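Local coordinates for protein N-acyl GLM peudo-teicoplanin deacetylase (Actinoplanes teichomyceticus, PDB 2X9L) that probably hydrolyses the N-acyl amide of a teicoplanin pseudoaglycone sugar as a zinc-dependent deacetylase of the PIG-L family, at residues Leu11-His16 / Tyr41-Gly46. Numbering follows the deposited sequence.
Sequences LAISPH and YTVFAG. With ZN (zinc ion), chain B; BOG (octyl beta-D-glucopyranoside), chain C.
Pro15 O is met by two groups of Phe44: its backbone N donates a hydrogen bond of 2.9 Å, and its ring presents an edge, with CD2 3.4 Å from Pro15 O and the oxygen near the ring plane. Ahead of this, strands 9-14 and 37-42 run parallel. Tyr41 N donates to Ala12 O, Tyr41 O accepts from Ser14 N, and Val43 N closes on Ser14 O at 2.9 Å, an oxygen that also receives a CA-H...O contact from Thr42 CA. On one face of the sheet, Ile13 CG2 touches Val43 CG2 at 3.7 Å and rests against CD2 of the Tyr41 ring, while helix 126-147 packs against the same side chains. The other face carries Ser14 and Thr42. Ser14 turns OG away from its own N (chi1 -175°) and donates a 2.7 Å bond to His16 O, in the carbonyl plane, while also bonding Ala20 N at the start of helix 19-33. Thr42 CG2 lies 3.4 Å from His16 C, and its OG1 holds a water that bonds weakly to His16 O. These contacts tie down the backbone of His16, whose ring binds zinc through ND1 at 2.2 Å. Octyl glucoside lies over one face of that imidazole and Pro15 CB over the opposite one, while NE2 is hydrogen-bonded to Asp163. Asp19, His164 and a water held by sugar O2 and O3 complete the zinc site. The beta-alpha-beta unit of this Rossmann-like fold places the ligand at the C-terminal end of strand 9-14. Asp163 would probably make the imidazole a stronger donor to zinc.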
# COMPACT_ATOMS: atom_id res chain seq x y z
N LEU A 11 -3.75 -6.88 -10.34
CA LEU A 11 -2.46 -6.40 -9.87
C LEU A 11 -2.70 -5.40 -8.75
O LEU A 11 -3.30 -4.36 -8.98
CB LEU A 11 -1.70 -5.73 -11.01
CG LEU A 11 -0.39 -4.99 -10.66
CD1 LEU A 11 0.65 -5.97 -10.11
CD2 LEU A 11 0.13 -4.26 -11.89
N ALA A 12 -2.24 -5.74 -7.56
CA ALA A 12 -2.32 -4.84 -6.41
C ALA A 12 -0.96 -4.18 -6.26
O ALA A 12 0.07 -4.86 -6.31
CB ALA A 12 -2.65 -5.63 -5.17
N ILE A 13 -0.95 -2.86 -6.07
CA ILE A 13 0.29 -2.11 -5.94
C ILE A 13 0.35 -1.45 -4.55
O ILE A 13 -0.36 -0.48 -4.28
CB ILE A 13 0.44 -1.08 -7.06
CG1 ILE A 13 0.36 -1.77 -8.43
CG2 ILE A 13 1.78 -0.31 -6.94
CD1 ILE A 13 0.56 -0.81 -9.58
N SER A 14 1.17 -2.03 -3.69
CA SER A 14 1.25 -1.64 -2.29
C SER A 14 2.44 -0.71 -2.09
O SER A 14 3.53 -0.99 -2.58
CB SER A 14 1.41 -2.91 -1.44
OG SER A 14 1.38 -2.64 -0.05
N PRO A 15 2.25 0.41 -1.38
CA PRO A 15 3.40 1.27 -1.09
C PRO A 15 4.44 0.55 -0.24
O PRO A 15 5.61 0.48 -0.63
CB PRO A 15 2.79 2.43 -0.29
CG PRO A 15 1.33 2.40 -0.62
CD PRO A 15 0.98 0.96 -0.87
N HIS A 16 4.01 0.01 0.90
CA HIS A 16 4.93 -0.64 1.83
C HIS A 16 4.56 -2.08 2.04
O HIS A 16 3.48 -2.52 1.64
CB HIS A 16 4.92 0.05 3.20
CG HIS A 16 5.33 1.49 3.15
ND1 HIS A 16 4.48 2.52 3.49
CD2 HIS A 16 6.49 2.07 2.78
CE1 HIS A 16 5.11 3.67 3.33
NE2 HIS A 16 6.33 3.42 2.91
N TYR A 41 2.42 -6.29 -5.92
CA TYR A 41 3.73 -5.70 -6.14
C TYR A 41 3.89 -4.61 -5.09
O TYR A 41 3.03 -3.75 -4.95
CB TYR A 41 3.81 -5.13 -7.56
CG TYR A 41 4.91 -4.12 -7.80
CD1 TYR A 41 6.24 -4.47 -7.65
CD2 TYR A 41 4.61 -2.82 -8.19
CE1 TYR A 41 7.26 -3.55 -7.88
CE2 TYR A 41 5.62 -1.88 -8.41
CZ TYR A 41 6.94 -2.25 -8.25
OH TYR A 41 7.93 -1.32 -8.46
N THR A 42 4.96 -4.67 -4.32
CA THR A 42 5.22 -3.64 -3.31
C THR A 42 6.33 -2.73 -3.82
O THR A 42 7.43 -3.18 -4.14
CB THR A 42 5.58 -4.28 -1.95
OG1 THR A 42 4.47 -5.06 -1.49
CG2 THR A 42 5.86 -3.22 -0.91
N VAL A 43 6.02 -1.44 -3.93
CA VAL A 43 6.94 -0.46 -4.48
C VAL A 43 8.18 -0.26 -3.61
O VAL A 43 9.31 -0.43 -4.08
CB VAL A 43 6.22 0.91 -4.67
CG1 VAL A 43 7.18 1.96 -5.22
CG2 VAL A 43 5.03 0.75 -5.58
N PHE A 44 7.96 0.08 -2.35
CA PHE A 44 9.08 0.50 -1.49
C PHE A 44 9.65 -0.66 -0.67
O PHE A 44 9.72 -0.59 0.55
CB PHE A 44 8.65 1.70 -0.62
CG PHE A 44 8.41 2.94 -1.42
CD1 PHE A 44 9.48 3.71 -1.86
CD2 PHE A 44 7.14 3.28 -1.83
CE1 PHE A 44 9.28 4.82 -2.64
CE2 PHE A 44 6.93 4.40 -2.61
CZ PHE A 44 8.00 5.18 -3.02
N ALA A 45 10.07 -1.71 -1.37
CA ALA A 45 10.60 -2.92 -0.75
C ALA A 45 12.10 -3.07 -1.04
O ALA A 45 12.69 -4.15 -0.88
CB ALA A 45 9.82 -4.14 -1.28
N GLY A 46 12.72 -1.98 -1.47
CA GLY A 46 14.11 -1.99 -1.86
C GLY A 46 15.08 -2.30 -0.74
O GLY A 46 14.93 -1.82 0.38
ZN ZN B . 2.41 2.18 4.08
C1 BOG C . 5.06 4.33 8.31
O1 BOG C . 4.10 5.30 8.60
C2 BOG C . 4.58 2.95 7.83
O2 BOG C . 3.47 2.40 8.46
C3 BOG C . 5.65 1.99 7.29
O3 BOG C . 5.23 0.84 6.66
C4 BOG C . 7.00 2.58 6.86
O4 BOG C . 8.03 1.67 6.64
C5 BOG C . 7.37 3.98 7.38
O5 BOG C . 6.32 4.83 7.87
C6 BOG C . 8.52 4.70 6.73
O6 BOG C . 8.15 5.16 5.48
C1' BOG C . 4.50 6.45 9.26
C2' BOG C . 3.41 7.45 9.57
C3' BOG C . 3.37 8.73 8.77
C4' BOG C . 4.40 9.80 9.11
C5' BOG C . 4.59 10.94 8.13
C6' BOG C . 6.01 11.31 7.75
C7' BOG C . 6.60 10.65 6.53
C8' BOG C . 7.18 9.27 6.67
O HOH W 1 2.91 -5.69 0.58
O HOH W 2 2.61 0.88 6.08